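Local coordinates for uncharacterized protein (Legionella longbeachae NSW150, PDB 4JZA) that probably removes the 3-phosphate from phosphoinositide lipids, and so may act on lipid metabolism in the host of this pathogen, at residues Ser419-His422 with Ala423-Val427; Gly526-Leu529 with Phe530-Ser533. All blocks are in the same frame, centred on the assembly; numbering follows the deposited sequence.

Interaction 1 (Ser419-His422 with Ala423-Val427); sequences SPIH and ATEYV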
ATOM      1  N   SER A 419      16.177   7.981   8.411  1.00 40.26           N
ATOM      2  CA  SER A 419      16.973   9.176   8.192  1.00 43.39           C
ATOM      3  C   SER A 419      16.154  10.448   8.091  1.00 43.22           C
ATOM      4  O   SER A 419      15.791  10.875   7.004  1.00 43.10           O
ATOM      5  CB  SER A 419      17.810   9.010   6.932  1.00 42.74           C
ATOM      6  OG  SER A 419      18.458   7.763   6.936  1.00 45.09           O
ATOM      7  N   PRO A 420      15.881  11.053   9.236  1.00 44.88           N
ATOM      8  CA  PRO A 420      15.176  12.337   9.315  1.00 47.01           C
ATOM      9  C   PRO A 420      15.902  13.380   8.514  1.00 49.57           C
ATOM     10  O   PRO A 420      17.118  13.432   8.589  1.00 55.38           O
ATOM     11  CB  PRO A 420      15.267  12.706  10.792  1.00 46.25           C
ATOM     12  CG  PRO A 420      15.507  11.417  11.475  1.00 46.25           C
ATOM     13  CD  PRO A 420      16.313  10.581  10.548  1.00 45.46           C
ATOM     14  N   ILE A 421      15.174  14.178   7.742  1.00 52.89           N
ATOM     15  CA  ILE A 421      15.751  15.248   6.916  1.00 54.13           C
ATOM     16  C   ILE A 421      14.746  16.379   6.895  1.00 54.28           C
ATOM     17  O   ILE A 421      13.593  16.131   6.559  1.00 55.21           O
ATOM     18  CB  ILE A 421      16.071  14.722   5.491  1.00 58.10           C
ATOM     19  CG1 ILE A 421      16.722  15.802   4.636  1.00 61.13           C
ATOM     20  CG2 ILE A 421      14.842  14.158   4.759  1.00 58.93           C
ATOM     21  CD1 ILE A 421      18.229  15.721   4.648  1.00 66.10           C
ATOM     22  N   HIS A 422      15.136  17.585   7.332  1.00 60.98           N
ATOM     23  CA  HIS A 422      14.231  18.769   7.278  1.00 64.39           C
ATOM     24  C   HIS A 422      13.999  19.197   5.821  1.00 68.06           C
ATOM     25  O   HIS A 422      14.784  18.868   4.917  1.00 64.39           O
ATOM     26  CB  HIS A 422      14.766  19.976   8.071  1.00 70.94           C
ATOM     27  CG  HIS A 422      14.527  19.907   9.551  1.00 81.62           C
ATOM     28  ND1 HIS A 422      13.442  20.508  10.172  1.00 79.67           N
ATOM     29  CD2 HIS A 422      15.259  19.329  10.539  1.00 82.86           C
ATOM     30  CE1 HIS A 422      13.511  20.287  11.477  1.00 86.30           C
ATOM     31  NE2 HIS A 422      14.603  19.575  11.723  1.00 90.58           N
ATOM     32  N   ALA A 423      12.921  19.945   5.595  1.00 70.64           N
ATOM     33  CA  ALA A 423      12.629  20.455   4.266  1.00 66.92           C
ATOM     34  C   ALA A 423      13.712  21.404   3.735  1.00 67.77           C
ATOM     35  O   ALA A 423      13.945  21.477   2.541  1.00 65.62           O
ATOM     36  CB  ALA A 423      11.285  21.143   4.260  1.00 65.03           C
ATOM     37  N   THR A 424      14.395  22.126   4.608  1.00 72.87           N
ATOM     38  CA  THR A 424      15.432  23.053   4.139  1.00 80.48           C
ATOM     39  C   THR A 424      16.708  22.370   3.626  1.00 80.43           C
ATOM     40  O   THR A 424      17.540  23.018   2.999  1.00 84.98           O
ATOM     41  CB  THR A 424      15.775  24.082   5.236  1.00 83.48           C
ATOM     42  OG1 THR A 424      15.969  23.405   6.481  1.00 76.76           O
ATOM     43  CG2 THR A 424      14.616  25.088   5.391  1.00 87.14           C
ATOM     44  N   GLU A 425      16.853  21.069   3.877  1.00 83.75           N
ATOM     45  CA  GLU A 425      18.054  20.316   3.491  1.00 79.16           C
ATOM     46  C   GLU A 425      17.843  19.219   2.415  1.00 73.51           C
ATOM     47  O   GLU A 425      18.823  18.729   1.845  1.00 67.16           O
ATOM     48  CB  GLU A 425      18.648  19.698   4.737  1.00 83.60           C
ATOM     49  CG  GLU A 425      18.874  20.711   5.853  1.00 95.51           C
ATOM     50  CD  GLU A 425      19.132  20.062   7.212  1.00105.58           C
ATOM     51  OE1 GLU A 425      18.477  19.039   7.578  1.00106.08           O
ATOM     52  OE2 GLU A 425      19.998  20.601   7.926  1.00103.15           O
ATOM     53  N   TYR A 426      16.579  18.875   2.123  1.00 66.25           N
ATOM     54  CA  TYR A 426      16.233  17.706   1.311  1.00 64.35           C
ATOM     55  C   TYR A 426      16.459  17.866  -0.210  1.00 69.57           C
ATOM     56  O   TYR A 426      15.803  18.694  -0.888  1.00 64.05           O
ATOM     57  CB  TYR A 426      14.776  17.251   1.598  1.00 62.86           C
ATOM     58  CG  TYR A 426      14.274  16.123   0.679  1.00 58.25           C
ATOM     59  CD1 TYR A 426      14.912  14.885   0.635  1.00 58.22           C
ATOM     60  CD2 TYR A 426      13.199  16.318  -0.165  1.00 57.67           C
ATOM     61  CE1 TYR A 426      14.471  13.875  -0.203  1.00 55.72           C
ATOM     62  CE2 TYR A 426      12.764  15.323  -1.011  1.00 57.86           C
ATOM     63  CZ  TYR A 426      13.399  14.101  -1.022  1.00 59.08           C
ATOM     64  OH  TYR A 426      12.954  13.116  -1.881  1.00 69.13           O
ATOM     65  N   VAL A 427      17.383  17.051  -0.740  1.00 70.58           N
ATOM     66  CA  VAL A 427      17.583  16.942  -2.191  1.00 77.15           C
ATOM     67  C   VAL A 427      17.045  15.601  -2.695  1.00 75.33           C
ATOM     68  O   VAL A 427      17.540  14.541  -2.296  1.00 73.94           O
ATOM     69  CB  VAL A 427      19.077  17.026  -2.605  1.00 82.47           C
ATOM     70  CG1 VAL A 427      19.197  17.110  -4.131  1.00 80.33           C
ATOM     71  CG2 VAL A 427      19.786  18.201  -1.935  1.00 80.13           C
TER

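Interaction 2 (Gly526-Leu529 with Phe530-Ser533); sequences GREL and FLSS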
ATOM      1  N   GLY A 526      29.486   0.569   6.188  1.00 45.92           N
ATOM      2  CA  GLY A 526      29.871  -0.521   7.057  1.00 46.25           C
ATOM      3  C   GLY A 526      29.881  -0.140   8.512  1.00 43.15           C
ATOM      4  O   GLY A 526      29.538  -0.960   9.398  1.00 40.19           O
ATOM      5  N   ARG A 527      30.269   1.095   8.773  1.00 42.31           N
ATOM      6  CA  ARG A 527      30.320   1.539  10.138  1.00 45.89           C
ATOM      7  C   ARG A 527      28.917   1.428  10.707  1.00 50.03           C
ATOM      8  O   ARG A 527      28.740   0.886  11.822  1.00 50.99           O
ATOM      9  CB  ARG A 527      30.843   2.953  10.254  1.00 48.37           C
ATOM     10  CG  ARG A 527      30.709   3.548  11.654  1.00 50.12           C
ATOM     11  CD  ARG A 527      31.578   4.795  11.802  1.00 52.80           C
ATOM     12  NE  ARG A 527      31.289   5.510  13.034  1.00 54.13           N
ATOM     13  CZ  ARG A 527      30.266   6.336  13.221  1.00 53.56           C
ATOM     14  NH1 ARG A 527      29.399   6.589  12.245  1.00 56.49           N
ATOM     15  NH2 ARG A 527      30.106   6.918  14.409  1.00 52.81           N
ATOM     16  N   GLU A 528      27.921   1.896   9.937  1.00 46.96           N
ATOM     17  CA  GLU A 528      26.526   1.802  10.359  1.00 48.03           C
ATOM     18  C   GLU A 528      26.025   0.382  10.664  1.00 44.30           C
ATOM     19  O   GLU A 528      25.245   0.191  11.581  1.00 46.41           O
ATOM     20  CB  GLU A 528      25.606   2.429   9.317  1.00 50.61           C
ATOM     21  CG  GLU A 528      25.806   3.917   9.169  1.00 55.38           C
ATOM     22  CD  GLU A 528      25.568   4.724  10.431  1.00 57.73           C
ATOM     23  OE1 GLU A 528      24.697   4.417  11.214  1.00 58.85           O
ATOM     24  OE2 GLU A 528      26.221   5.726  10.646  1.00 52.01           O
ATOM     25  N   LEU A 529      26.425  -0.583   9.863  1.00 41.46           N
ATOM     26  CA  LEU A 529      25.934  -1.905  10.011  1.00 43.94           C
ATOM     27  C   LEU A 529      26.555  -2.482  11.237  1.00 47.81           C
ATOM     28  O   LEU A 529      25.892  -3.240  11.967  1.00 50.66           O
ATOM     29  CB  LEU A 529      26.286  -2.744   8.795  1.00 47.37           C
ATOM     30  CG  LEU A 529      25.597  -2.327   7.495  1.00 48.19           C
ATOM     31  CD1 LEU A 529      26.125  -3.209   6.388  1.00 53.39           C
ATOM     32  CD2 LEU A 529      24.098  -2.474   7.568  1.00 50.11           C
ATOM     33  N   PHE A 530      27.826  -2.124  11.466  1.00 46.18           N
ATOM     34  CA  PHE A 530      28.514  -2.550  12.682  1.00 44.44           C
ATOM     35  C   PHE A 530      27.951  -1.897  13.934  1.00 45.15           C
ATOM     36  O   PHE A 530      27.730  -2.571  14.937  1.00 46.37           O
ATOM     37  CB  PHE A 530      30.014  -2.308  12.607  1.00 43.64           C
ATOM     38  CG  PHE A 530      30.764  -3.459  12.047  1.00 41.67           C
ATOM     39  CD1 PHE A 530      31.042  -4.533  12.827  1.00 39.85           C
ATOM     40  CD2 PHE A 530      31.176  -3.467  10.728  1.00 41.37           C
ATOM     41  CE1 PHE A 530      31.717  -5.608  12.312  1.00 40.50           C
ATOM     42  CE2 PHE A 530      31.864  -4.534  10.196  1.00 39.75           C
ATOM     43  CZ  PHE A 530      32.144  -5.608  10.998  1.00 41.28           C
ATOM     44  N   LEU A 531      27.690  -0.597  13.894  1.00 44.76           N
ATOM     45  CA  LEU A 531      27.024   0.017  15.011  1.00 43.53           C
ATOM     46  C   LEU A 531      25.714  -0.646  15.269  1.00 44.91           C
ATOM     47  O   LEU A 531      25.452  -0.953  16.403  1.00 46.80           O
ATOM     48  CB  LEU A 531      26.779   1.477  14.767  1.00 46.32           C
ATOM     49  CG  LEU A 531      28.064   2.295  14.725  1.00 48.95           C
ATOM     50  CD1 LEU A 531      27.641   3.690  14.366  1.00 50.63           C
ATOM     51  CD2 LEU A 531      28.821   2.282  16.050  1.00 49.61           C
ATOM     52  N   SER A 532      24.887  -0.901  14.242  1.00 47.47           N
ATOM     53  CA  SER A 532      23.545  -1.438  14.492  1.00 46.84           C
ATOM     54  C   SER A 532      23.647  -2.904  14.975  1.00 45.19           C
ATOM     55  O   SER A 532      22.956  -3.309  15.909  1.00 41.87           O
ATOM     56  CB  SER A 532      22.573  -1.198  13.294  1.00 50.74           C
ATOM     57  OG  SER A 532      22.820  -2.043  12.189  1.00 59.80           O
ATOM     58  N   SER A 533      24.581  -3.672  14.419  1.00 46.09           N
ATOM     59  CA  SER A 533      24.726  -5.081  14.796  1.00 44.54           C
ATOM     60  C   SER A 533      25.229  -5.196  16.214  1.00 46.48           C
ATOM     61  O   SER A 533      24.772  -6.066  16.951  1.00 50.92           O
ATOM     62  CB  SER A 533      25.651  -5.853  13.845  1.00 43.07           C
ATOM     63  OG  SER A 533      25.016  -6.209  12.627  1.00 41.59           O
TER

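Interaction 1 (Ser419-His422 with Ala423-Val427)
A type I beta turn at the surface brings His422 and Glu425 together, and it provides a compact example of how a loop reverses direction with one backbone bond and a few side-chain touches. Glu425 N donates to His422 O at 3.2 Å, with a fairly straight N-H...O angle of 158°. The donor stands above the carbonyl plane, and the bond is strongly bent at the oxygen, where the C=O...N angle is 118°. Ala423 and Thr424 form the two central corners, both with helical backbone conformations.

The side chain of Glu425, extended beyond CG, reaches back toward His422: OE1 lies at the edge of the imidazole, close to the ring plane, and its nearest side-chain atom of His422 is CB at 3.9 Å. The ionisable groups are not in contact, His422 NE2 lying 5.7 Å from Glu425 OE1; if the imidazole were protonated, any attraction would probably be modest. Thr424 OG1 also approaches His422 CB, at 4.0 Å.

The residues flanking the turn, Ile421 and Tyr426, make its apolar contact. With CG1 anti to the backbone N (chi1 -178°), this branch of Ile421 meets Tyr426 CB at 3.9 Å, the two side chains running at about a right angle. The terminal CD1 of Ile421 reaches Glu425 CB at 4.0 Å. Beyond the turn, Tyr475 touches both Ile421 and Glu425, while the hydroxyl of Tyr426 is hydrogen-bonded to Leu435 O and Thr432 OG1. The arrangement is that of a four-residue type I turn in the connection from strand 412-416 of the central sheet to helix 441-454.

Interaction 2 (Gly526-Leu529 with Phe530-Ser533)
Leu531 lies over the guanidinium of Arg527, one turn apart in the alpha helix 524-542. Leu531 CD1 sits above the centre of one face, 3.9 Å from Arg527 CZ. The arginine chain leaves with CG anti to the backbone N (chi1 171°) and stays extended to NE, carrying the flat group out beneath the leucine methyl. The salt bridge from Arg527 NH1 to Glu528 OE2 is long, at 3.7 Å. Successive i to i+4 bonds build the scaffold: Leu531 N to Arg527 O at 2.8 Å, Ser532 N to Glu528 O at 2.9 Å, and Ser533 N to Leu529 O at 2.8 Å.

The next shell fixes the guanidinium's rotation. Arg527 NE and NH2 bond to the carbonyls of Val511 and Leu512, near the end of helix 501-513, and NH1 bonds to Thr477 O; Glu528 OE1 meets the hydroxyl of the same Thr477. On helix 556-574, His563 makes an edge-to-face contact with Phe530, and together with Thr564 it bonds Ser533 OG. Within the turn, Phe530 N donates to Gly526 O at 2.9 Å, and that same oxygen lies at the edge of the phenyl ring, 3.3 Å from Phe530 CD2.

From the N terminus, the chain leaves strand 412-416 of the mixed sheet and reaches interaction 1, which closes a tight turn before helix 441-454. About a hundred residues later, interaction 2 lies within helix 524-542, where it closes no loop and joins successive helical turns. The two are in series, neither nested nor crossed, with centres about 22 Å apart and nearest atoms about 8 Å apart. Both lie near the chain from 466 to 477, interaction 1 through Tyr475 and interaction 2 through Thr477. Helix 556-574, against which 526-533 packs, begins at the arginine of a CX5R sequence that follows strand 545-549, consistent with the phosphate-binding loop of cysteine-dependent phosphatases.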